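Local coordinates for uncharacterized protein (Leptospira interrogans serogroup Icterohaemorrhagiae serovar copenhageni, PDB 6ULO) that is of unknown function but belongs to the DUF7790 family, in a clan of NADP-binding Rossmann-type domains, and probably carries a transmembrane helix, at residues 232-235 / 236-240; 279-282 / 283-287; 114-117 / 118-122; 124-127 / 128-132. All blocks are in the same frame, centred on the assembly; numbering follows the deposited sequence.

Interaction 1 (232-235 / 236-240); sequences YPQE and FKNSI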
loop_
_atom_site.group_PDB
_atom_site.type_symbol
_atom_site.label_atom_id
_atom_site.label_comp_id
_atom_site.label_asym_id
_atom_site.label_seq_id
_atom_site.Cartn_x
_atom_site.Cartn_y
_atom_site.Cartn_z
ATOM N N TYR A 232 6.740 -0.564 -18.904
ATOM C CA TYR A 232 7.632 -1.268 -17.976
ATOM C C TYR A 232 9.079 -1.208 -18.437
ATOM O O TYR A 232 9.385 -1.695 -19.532
ATOM C CB TYR A 232 7.232 -2.729 -17.894
ATOM C CG TYR A 232 5.815 -2.944 -17.391
ATOM C CD1 TYR A 232 5.441 -2.517 -16.120
ATOM C CD2 TYR A 232 4.852 -3.575 -18.173
ATOM C CE1 TYR A 232 4.173 -2.706 -15.629
ATOM C CE2 TYR A 232 3.573 -3.783 -17.689
ATOM C CZ TYR A 232 3.232 -3.342 -16.419
ATOM O OH TYR A 232 1.951 -3.574 -15.976
ATOM N N PRO A 233 9.992 -0.649 -17.644
ATOM C CA PRO A 233 11.416 -0.656 -18.005
ATOM C C PRO A 233 12.137 -1.848 -17.376
ATOM O O PRO A 233 11.605 -2.554 -16.509
ATOM C CB PRO A 233 11.915 0.652 -17.383
ATOM C CG PRO A 233 11.127 0.705 -16.088
ATOM C CD PRO A 233 9.732 0.175 -16.449
ATOM N N GLN A 234 13.395 -2.024 -17.788
ATOM C CA GLN A 234 14.169 -3.188 -17.370
ATOM C C GLN A 234 14.318 -3.299 -15.853
ATOM O O GLN A 234 14.220 -4.399 -15.303
ATOM C CB GLN A 234 15.533 -3.135 -18.031
ATOM C CG GLN A 234 16.303 -4.410 -17.901
ATOM C CD GLN A 234 15.597 -5.548 -18.574
ATOM O OE1 GLN A 234 15.179 -5.437 -19.737
ATOM N NE2 GLN A 234 15.422 -6.646 -17.848
ATOM N N GLU A 235 14.589 -2.191 -15.158
ATOM C CA GLU A 235 14.823 -2.318 -13.721
ATOM C C GLU A 235 13.579 -2.810 -12.995
ATOM O O GLU A 235 13.681 -3.591 -12.050
ATOM C CB GLU A 235 15.328 -1.013 -13.115
ATOM C CG GLU A 235 16.814 -0.684 -13.400
ATOM C CD GLU A 235 17.882 -1.694 -12.830
ATOM O OE1 GLU A 235 17.630 -2.480 -11.873
ATOM O OE2 GLU A 235 19.028 -1.686 -13.343
ATOM N N PHE A 236 12.392 -2.395 -13.445
ATOM C CA PHE A 236 11.151 -2.860 -12.842
ATOM C C PHE A 236 10.914 -4.324 -13.171
ATOM O O PHE A 236 10.518 -5.115 -12.302
ATOM C CB PHE A 236 10.001 -1.992 -13.350
ATOM C CG PHE A 236 8.647 -2.411 -12.855
ATOM C CD1 PHE A 236 8.129 -1.887 -11.687
ATOM C CD2 PHE A 236 7.841 -3.262 -13.597
ATOM C CE1 PHE A 236 6.848 -2.252 -11.243
ATOM C CE2 PHE A 236 6.577 -3.629 -13.165
ATOM C CZ PHE A 236 6.073 -3.138 -11.979
ATOM N N LYS A 237 11.206 -4.729 -14.414
ATOM C CA LYS A 237 11.079 -6.136 -14.737
ATOM C C LYS A 237 11.976 -6.975 -13.830
ATOM O O LYS A 237 11.540 -7.984 -13.268
ATOM C CB LYS A 237 11.464 -6.359 -16.196
ATOM C CG LYS A 237 10.525 -5.715 -17.205
ATOM C CD LYS A 237 11.081 -5.855 -18.632
ATOM C CE LYS A 237 10.086 -5.367 -19.633
ATOM N NZ LYS A 237 10.614 -5.551 -21.003
ATOM N N ASN A 238 13.241 -6.573 -13.684
ATOM C CA ASN A 238 14.161 -7.335 -12.847
ATOM C C ASN A 238 13.693 -7.387 -11.403
ATOM O O ASN A 238 13.769 -8.441 -10.757
ATOM C CB ASN A 238 15.556 -6.712 -12.885
ATOM C CG ASN A 238 16.251 -6.933 -14.177
ATOM O OD1 ASN A 238 15.823 -7.722 -15.025
ATOM N ND2 ASN A 238 17.343 -6.223 -14.350
ATOM N N SER A 239 13.217 -6.259 -10.867
ATOM C CA SER A 239 12.844 -6.284 -9.457
ATOM C C SER A 239 11.601 -7.143 -9.223
ATOM O O SER A 239 11.549 -7.872 -8.230
ATOM C CB SER A 239 12.705 -4.877 -8.868
ATOM O OG SER A 239 11.691 -4.172 -9.535
ATOM N N ILE A 240 10.607 -7.109 -10.125
ATOM C CA ILE A 240 9.434 -7.956 -9.929
ATOM C C ILE A 240 9.793 -9.431 -10.099
ATOM O O ILE A 240 9.335 -10.281 -9.327
ATOM C CB ILE A 240 8.256 -7.517 -10.814
ATOM C CG1 ILE A 240 7.898 -6.050 -10.525
ATOM C CG2 ILE A 240 7.062 -8.458 -10.606
ATOM C CD1 ILE A 240 7.410 -5.786 -9.152
HETATM O O HOH W 1 12.972 -4.181 -21.058
HETATM O O HOH W 2 18.504 -5.036 -11.915
#

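Interaction 2 (279-282 / 283-287); sequences CVQK and ISNFQ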
loop_
_atom_site.group_PDB
_atom_site.type_symbol
_atom_site.label_atom_id
_atom_site.label_comp_id
_atom_site.label_asym_id
_atom_site.label_seq_id
_atom_site.Cartn_x
_atom_site.Cartn_y
_atom_site.Cartn_z
ATOM N N CYS A 279 -8.092 -4.173 -10.558
ATOM C CA CYS A 279 -7.536 -5.334 -11.232
ATOM C C CYS A 279 -6.637 -6.109 -10.272
ATOM O O CYS A 279 -5.789 -5.526 -9.576
ATOM C CB CYS A 279 -6.753 -4.877 -12.458
ATOM S SG CYS A 279 -5.965 -6.190 -13.406
ATOM N N VAL A 280 -6.816 -7.428 -10.244
ATOM C CA VAL A 280 -5.888 -8.322 -9.550
ATOM C C VAL A 280 -5.270 -9.282 -10.569
ATOM O O VAL A 280 -5.831 -9.535 -11.642
ATOM C CB VAL A 280 -6.541 -9.083 -8.377
ATOM C CG1 VAL A 280 -7.043 -8.096 -7.380
ATOM C CG2 VAL A 280 -7.662 -9.977 -8.874
ATOM N N GLN A 281 -4.114 -9.834 -10.211
ATOM C CA GLN A 281 -3.351 -10.676 -11.125
ATOM C C GLN A 281 -2.347 -11.430 -10.281
ATOM O O GLN A 281 -1.634 -10.815 -9.486
ATOM C CB GLN A 281 -2.603 -9.797 -12.135
ATOM C CG GLN A 281 -1.651 -10.534 -13.055
ATOM C CD GLN A 281 -1.012 -9.625 -14.093
ATOM O OE1 GLN A 281 -0.990 -8.388 -13.935
ATOM N NE2 GLN A 281 -0.495 -10.230 -15.167
ATOM N N LYS A 282 -2.247 -12.737 -10.447
ATOM C CA LYS A 282 -1.207 -13.434 -9.682
ATOM C C LYS A 282 0.166 -12.858 -10.012
ATOM O O LYS A 282 0.468 -12.572 -11.175
ATOM C CB LYS A 282 -1.243 -14.942 -9.967
ATOM C CG LYS A 282 -2.366 -15.681 -9.220
ATOM C CD LYS A 282 -2.343 -17.174 -9.467
ATOM C CE LYS A 282 -3.311 -17.904 -8.544
ATOM N NZ LYS A 282 -3.347 -19.361 -8.802
ATOM N N ILE A 283 1.011 -12.679 -8.982
ATOM C CA ILE A 283 2.351 -12.146 -9.257
ATOM C C ILE A 283 3.124 -13.063 -10.199
ATOM O O ILE A 283 3.850 -12.594 -11.085
ATOM C CB ILE A 283 3.145 -11.863 -7.970
ATOM C CG1 ILE A 283 2.370 -10.973 -7.016
ATOM C CG2 ILE A 283 4.428 -11.170 -8.319
ATOM C CD1 ILE A 283 3.115 -10.656 -5.722
ATOM N N SER A 284 2.945 -14.379 -10.067
ATOM C CA SER A 284 3.605 -15.296 -11.003
ATOM C C SER A 284 3.154 -15.041 -12.439
ATOM O O SER A 284 3.966 -15.106 -13.375
ATOM C CB SER A 284 3.299 -16.741 -10.623
ATOM O OG SER A 284 1.907 -16.978 -10.717
ATOM N N ASN A 285 1.858 -14.777 -12.635
ATOM C CA ASN A 285 1.345 -14.443 -13.963
ATOM C C ASN A 285 1.947 -13.129 -14.451
ATOM O O ASN A 285 2.420 -13.031 -15.591
ATOM C CB ASN A 285 -0.191 -14.384 -13.901
ATOM C CG ASN A 285 -0.832 -14.025 -15.247
ATOM O OD1 ASN A 285 -0.766 -12.880 -15.677
ATOM N ND2 ASN A 285 -1.470 -15.004 -15.902
ATOM N N PHE A 286 2.009 -12.135 -13.577
ATOM C CA PHE A 286 2.599 -10.856 -13.948
ATOM C C PHE A 286 4.060 -11.021 -14.350
ATOM O O PHE A 286 4.511 -10.379 -15.291
ATOM C CB PHE A 286 2.446 -9.893 -12.770
ATOM C CG PHE A 286 2.852 -8.468 -13.047
ATOM C CD1 PHE A 286 2.476 -7.828 -14.232
ATOM C CD2 PHE A 286 3.555 -7.741 -12.083
ATOM C CE1 PHE A 286 2.800 -6.494 -14.452
ATOM C CE2 PHE A 286 3.873 -6.395 -12.293
ATOM C CZ PHE A 286 3.486 -5.765 -13.476
ATOM N N GLN A 287 4.801 -11.887 -13.658
ATOM C CA GLN A 287 6.197 -12.142 -14.013
ATOM C C GLN A 287 6.329 -12.711 -15.424
ATOM O O GLN A 287 7.267 -12.361 -16.142
ATOM C CB GLN A 287 6.836 -13.075 -12.984
ATOM C CG GLN A 287 7.028 -12.388 -11.624
ATOM C CD GLN A 287 7.417 -13.388 -10.538
ATOM O OE1 GLN A 287 7.085 -14.558 -10.648
ATOM N NE2 GLN A 287 8.126 -12.935 -9.509
#

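Interaction 3 (114-117 / 118-122); sequences EDFI and RLWGK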
loop_
_atom_site.group_PDB
_atom_site.type_symbol
_atom_site.label_atom_id
_atom_site.label_comp_id
_atom_site.label_asym_id
_atom_site.label_seq_id
_atom_site.Cartn_x
_atom_site.Cartn_y
_atom_site.Cartn_z
ATOM N N GLU A 114 -11.062 4.906 17.268
ATOM C CA GLU A 114 -11.491 6.288 17.414
ATOM C C GLU A 114 -10.341 7.190 17.842
ATOM O O GLU A 114 -10.321 8.376 17.483
ATOM C CB GLU A 114 -12.570 6.345 18.478
ATOM C CG GLU A 114 -13.870 5.760 18.031
ATOM C CD GLU A 114 -13.939 4.234 18.125
ATOM O OE1 GLU A 114 -13.120 3.611 18.845
ATOM O OE2 GLU A 114 -14.847 3.639 17.489
ATOM N N ASP A 115 -9.395 6.657 18.635
ATOM C CA ASP A 115 -8.243 7.441 19.070
ATOM C C ASP A 115 -7.336 7.768 17.886
ATOM O O ASP A 115 -6.801 8.871 17.780
ATOM C CB ASP A 115 -7.434 6.682 20.136
ATOM C CG ASP A 115 -8.248 6.318 21.345
ATOM O OD1 ASP A 115 -8.992 7.188 21.816
ATOM O OD2 ASP A 115 -8.161 5.167 21.815
ATOM N N PHE A 116 -7.165 6.812 16.977
ATOM C CA PHE A 116 -6.361 7.053 15.793
ATOM C C PHE A 116 -6.981 8.121 14.905
ATOM O O PHE A 116 -6.299 9.044 14.449
ATOM C CB PHE A 116 -6.218 5.741 15.036
ATOM C CG PHE A 116 -5.561 5.881 13.684
ATOM C CD1 PHE A 116 -4.179 6.037 13.557
ATOM C CD2 PHE A 116 -6.335 5.844 12.525
ATOM C CE1 PHE A 116 -3.594 6.150 12.299
ATOM C CE2 PHE A 116 -5.760 5.973 11.266
ATOM C CZ PHE A 116 -4.392 6.144 11.172
ATOM N N ILE A 117 -8.279 7.975 14.610
ATOM C CA ILE A 117 -8.973 8.977 13.813
ATOM C C ILE A 117 -8.867 10.332 14.479
ATOM O O ILE A 117 -8.643 11.347 13.811
ATOM C CB ILE A 117 -10.432 8.557 13.557
ATOM C CG1 ILE A 117 -10.460 7.222 12.798
ATOM C CG2 ILE A 117 -11.208 9.666 12.815
ATOM C CD1 ILE A 117 -9.872 7.275 11.371
ATOM N N ARG A 118 -8.983 10.366 15.812
ATOM C CA ARG A 118 -8.937 11.634 16.524
ATOM C C ARG A 118 -7.576 12.324 16.391
ATOM O O ARG A 118 -7.518 13.541 16.198
ATOM C CB ARG A 118 -9.288 11.387 17.985
ATOM C CG ARG A 118 -9.481 12.653 18.785
ATOM C CD ARG A 118 -9.883 12.325 20.218
ATOM N NE ARG A 118 -9.090 11.231 20.759
ATOM C CZ ARG A 118 -7.890 11.378 21.313
ATOM N NH1 ARG A 118 -7.323 12.579 21.368
ATOM N NH2 ARG A 118 -7.252 10.317 21.795
ATOM N N LEU A 119 -6.467 11.576 16.513
ATOM C CA LEU A 119 -5.145 12.206 16.402
ATOM C C LEU A 119 -4.943 12.840 15.035
ATOM O O LEU A 119 -4.344 13.911 14.933
ATOM C CB LEU A 119 -4.003 11.218 16.661
ATOM C CG LEU A 119 -3.818 10.808 18.121
ATOM C CD1 LEU A 119 -2.637 9.839 18.165
ATOM C CD2 LEU A 119 -3.588 12.016 19.080
ATOM N N TRP A 120 -5.419 12.188 13.964
ATOM C CA TRP A 120 -5.321 12.807 12.645
ATOM C C TRP A 120 -6.333 13.925 12.453
ATOM O O TRP A 120 -6.161 14.749 11.543
ATOM C CB TRP A 120 -5.515 11.763 11.538
ATOM C CG TRP A 120 -4.225 11.143 11.027
ATOM C CD1 TRP A 120 -3.882 9.810 10.998
ATOM C CD2 TRP A 120 -3.138 11.847 10.410
ATOM N NE1 TRP A 120 -2.644 9.655 10.398
ATOM C CE2 TRP A 120 -2.168 10.886 10.044
ATOM C CE3 TRP A 120 -2.897 13.193 10.133
ATOM C CZ2 TRP A 120 -0.973 11.230 9.409
ATOM C CZ3 TRP A 120 -1.698 13.540 9.506
ATOM C CH2 TRP A 120 -0.756 12.560 9.154
ATOM N N GLY A 121 -7.336 14.012 13.337
ATOM C CA GLY A 121 -8.432 14.939 13.190
ATOM C C GLY A 121 -8.187 16.253 13.877
ATOM O O GLY A 121 -7.240 16.440 14.631
ATOM N N LYS A 122 -9.105 17.189 13.627
ATOM C CA LYS A 122 -9.002 18.501 14.257
ATOM C C LYS A 122 -9.015 18.393 15.782
ATOM O O LYS A 122 -8.268 19.106 16.476
ATOM C CB LYS A 122 -10.166 19.359 13.770
HETATM O O HOH W 3 -11.373 9.261 21.064
#

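Interaction 4 (124-127 / 128-132); sequences GEKE and ALELI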
loop_
_atom_site.group_PDB
_atom_site.type_symbol
_atom_site.label_atom_id
_atom_site.label_comp_id
_atom_site.label_asym_id
_atom_site.label_seq_id
_atom_site.Cartn_x
_atom_site.Cartn_y
_atom_site.Cartn_z
ATOM N N GLY A 124 -7.906 16.069 17.816
ATOM C CA GLY A 124 -6.668 15.598 18.395
ATOM C C GLY A 124 -5.420 16.293 17.927
ATOM O O GLY A 124 -4.337 15.916 18.372
ATOM N N GLU A 125 -5.545 17.325 17.089
ATOM C CA GLU A 125 -4.373 17.978 16.510
ATOM C C GLU A 125 -3.374 18.451 17.572
ATOM O O GLU A 125 -2.167 18.236 17.427
ATOM C CB GLU A 125 -4.801 19.143 15.626
ATOM C CG GLU A 125 -3.601 19.876 15.081
ATOM C CD GLU A 125 -3.951 20.887 14.017
ATOM O OE1 GLU A 125 -3.680 22.073 14.223
ATOM O OE2 GLU A 125 -4.492 20.503 12.960
ATOM N N LYS A 126 -3.844 19.119 18.632
ATOM C CA LYS A 126 -2.889 19.614 19.623
ATOM C C LYS A 126 -2.120 18.463 20.274
ATOM O O LYS A 126 -0.884 18.504 20.390
ATOM C CB LYS A 126 -3.611 20.450 20.678
ATOM C CG LYS A 126 -2.714 20.910 21.804
ATOM C CD LYS A 126 -3.553 21.509 22.942
ATOM C CE LYS A 126 -2.718 21.933 24.138
ATOM N NZ LYS A 126 -2.139 23.296 23.947
ATOM N N GLU A 127 -2.835 17.415 20.681
ATOM C CA GLU A 127 -2.201 16.220 21.235
ATOM C C GLU A 127 -1.292 15.536 20.220
ATOM O O GLU A 127 -0.183 15.095 20.555
ATOM C CB GLU A 127 -3.287 15.238 21.650
ATOM C CG GLU A 127 -2.724 13.982 22.267
ATOM C CD GLU A 127 -3.793 13.020 22.736
ATOM O OE1 GLU A 127 -4.991 13.383 22.714
ATOM O OE2 GLU A 127 -3.421 11.899 23.127
ATOM N N ALA A 128 -1.742 15.442 18.969
ATOM C CA ALA A 128 -0.936 14.802 17.926
ATOM C C ALA A 128 0.389 15.533 17.721
ATOM O O ALA A 128 1.454 14.904 17.589
ATOM C CB ALA A 128 -1.736 14.739 16.621
ATOM N N LEU A 129 0.341 16.863 17.653
ATOM C CA LEU A 129 1.561 17.632 17.446
ATOM C C LEU A 129 2.491 17.559 18.656
ATOM O O LEU A 129 3.713 17.513 18.491
ATOM C CB LEU A 129 1.228 19.079 17.072
ATOM C CG LEU A 129 0.578 19.242 15.694
ATOM C CD1 LEU A 129 0.082 20.667 15.553
ATOM C CD2 LEU A 129 1.568 18.913 14.562
ATOM N N GLU A 130 1.938 17.478 19.864
ATOM C CA GLU A 130 2.778 17.259 21.036
ATOM C C GLU A 130 3.428 15.876 21.024
ATOM O O GLU A 130 4.592 15.721 21.411
ATOM C CB GLU A 130 1.918 17.411 22.289
ATOM C CG GLU A 130 1.446 18.849 22.591
ATOM C CD GLU A 130 0.327 18.968 23.661
ATOM O OE1 GLU A 130 -0.188 17.938 24.173
ATOM O OE2 GLU A 130 -0.036 20.124 23.988
ATOM N N LEU A 131 2.712 14.860 20.551
ATOM C CA LEU A 131 3.279 13.523 20.451
ATOM C C LEU A 131 4.407 13.507 19.429
ATOM O O LEU A 131 5.481 12.937 19.679
ATOM C CB LEU A 131 2.193 12.532 20.053
ATOM C CG LEU A 131 2.641 11.114 19.724
ATOM C CD1 LEU A 131 3.334 10.501 20.916
ATOM C CD2 LEU A 131 1.429 10.273 19.317
ATOM N N ILE A 132 4.205 14.155 18.277
ATOM C CA ILE A 132 5.295 14.257 17.306
ATOM C C ILE A 132 6.487 14.969 17.938
ATOM O O ILE A 132 7.645 14.552 17.757
ATOM C CB ILE A 132 4.829 14.958 16.019
ATOM C CG1 ILE A 132 3.870 14.038 15.256
ATOM C CG2 ILE A 132 6.031 15.356 15.148
ATOM C CD1 ILE A 132 3.062 14.743 14.159
HETATM O O HOH W 4 0.486 22.403 22.176
#

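Interaction 1 (232-235 / 236-240)
Gln234 and Asn238 are joined twice, by backbone and by side chain, one turn apart in helix 234-241. Asn238 N bonds to Gln234 O at 2.9 Å. The side-chain amides meet as well: Gln234 NE2 donates to Asn238 OD1 at 3.0 Å. The acceptor lies in the amide plane of Gln234. Seen from Asn238, however, the donor stands 46° out of the carbonyl plane, so the bond does not follow a lone pair. A bend at chi2 (62°) turns the Gln234 amide back toward Asn238.

Two waters extend the polar network. One donates to Gln234 OE1 and accepts from Lys237 NZ. The other donates to Glu235 OE1 and accepts from Asn238 ND2. Both ends of each amide are therefore engaged.

The backbone bond Lys237 N to Pro233 O (3.0 Å) opens the helical ladder, and Ser239 N to Glu235 O (3.0 Å) carries it on. The extended lysine chain runs back along the start of the helix, with its CG 3.4 Å from Pro233 O.

Packing takes up the other side of the helix. Tyr232 CD1 touches Phe236 CE2 at 3.4 Å. Their rings are nearly parallel, 11° apart, but slid so far that they barely overlap. Pro233 CD rests 3.8 Å from Phe236 CB, and Ile240 CG1 lies over one face of Phe236 near the rim. Tyr232 OH bonds to Glu227, outside the contact.

This is the N-terminal end of an amphipathic helix, with Pro233 at the N-cap. Polar chains face solvent, while Phe236 and the preceding Tyr232 face helix 283-291.

Interaction 2 (279-282 / 283-287)
Gln281 and Asn285 meet through their amides where strand 277-282 turns into helix 283-291. Gln281 NE2 donates to Asn285 OD1 at 2.7 Å, a short bond that is nearly straight at 169°. The donor lies in the carbonyl plane of Asn285, and the acceptor lies close to the amide plane of Gln281. The side chains cross at about a right angle, with amide planes 57° apart.

The same glutamine amide packs on Phe286. Its NE2 is 3.4 Å from Phe286 CA, and its OE1 is 3.5 Å from Phe286 CD1. Gln281 is stretched out, with CG anti to the backbone N and the chain still extended beyond it. This carries the amide from the strand to the first helical turn.

At the N-cap, Lys282 O accepts Phe286 N at 2.9 Å and so closes that turn. Lys282 CB also lies 3.8 Å from Ser284 OG. The ammonium group of Lys282 is paired with Glu247.

A second shell fixes the amides. Arg253 NH1 bonds to Gln281 OE1, and Arg253 also makes a cation-pi contact with Phe286. Asn285 ND2 bonds to Lys320 O. With both ends bonded, each amide is probably held in one orientation.

The strand and helix segments stand at 81° to each other, so the chain turns sharply out of the strand direction. The strand lies between strands 249-255 and 315-318. Ile283 packs on Val251, Asn285 on Val318, and Phe286 reaches across to Phe236 and Ile240 of helix 234-241.

Interaction 3 (114-117 / 118-122)
Phe116 and Trp120 form an aromatic pair one turn apart at the C-terminal end of helix 113-120. It is an offset edge-to-face stack, the edge of Trp120 pointing toward the face of Phe116. The phenyl ring and the five-membered ring have centroids 5.3 Å apart and planes at 85°. The closest atoms are Phe116 CZ and Trp120 CD1, at 3.7 Å. Trp120 NE1 is held elsewhere, by Thr103 OG1, which helps fix the indole.

On another side of the helix, Asp115 and Arg118 lie side by side. Asp115 OD1 is 3.6 Å from Arg118 NH2, at the edge of the guanidinium and in its plane. This salt bridge is loose and tentative, since it holds for one of two modelled Arg118 conformers. A water donates to Asp115 OD1 and accepts from Arg118 NE. Both residues have further partners: Asp115 OD2 bonds to Lys112 N, and Arg118 NH1 forms a salt bridge with Glu127.

Leu119 N bonds to Asp115 O at 3.0 Å. The next bond, Trp120 N to Phe116 O, is weak at 3.3 Å. Gly121 N bonds to Arg118 O at 2.9 Å. This is a helix C terminus, with Gly121 the first residue to leave helical backbone angles.

Interaction 4 (124-127 / 128-132)
Lys126 and Glu130 form a long salt bridge across one turn of helix 125-135, with NZ 3.8 Å from OE2. A water bridges them. It donates to Glu130 OE2 at 3.0 Å and accepts only a weak bond from Lys126 NZ. The lysine CE passes 3.2 Å from Glu130 OE2, and the bend at chi4 (84°) turns NZ so that it stays farther from that oxygen.

Four backbone carbonyls in a row are satisfied by regular helical bonds. Gly124 O accepts Ala128 N at 2.7 Å, and Glu125 O accepts Leu129 N at 2.9 Å. Lys126 O and Glu127 O take Glu130 N and Leu131 N in the same way. These are the N-terminal turns of alpha helix 125-135, and Gly124 supplies the opening acceptor.

The other two acidic groups find their partners outside these turns. Glu125 OE2 makes a salt bridge with Arg154 of helix 139-166, and Glu127 OE1 is satisfied by Arg118 of helix 113-120.

Apolar contacts are few. Glu125 CG lies alongside Leu129 CD1 at 3.8 Å, the two chains pointing the same way. The methyl of Ala128 packs against Leu119, Phe106 and Tyr146.

How the interactions relate
From the N terminus the order is interaction 3, 4, 1, then 2. All are local and in series; each spans one helical turn or a strand-to-helix junction, and none encloses or crosses another. Interactions 3 and 4 lie on consecutive helices, 113-120 and 125-135, with centres about 10 Å apart. They touch through the Arg118–Glu127 salt bridge and Leu119. Interactions 1 and 2 lie on the opposite side of the chain's centre, their centres about 14 Å apart. There helix 234-241 and Tyr232 just before it meet helix 283-291 through Phe286 and Gln287. The two pairs do not touch: nearest atoms are at least about 23 Å apart.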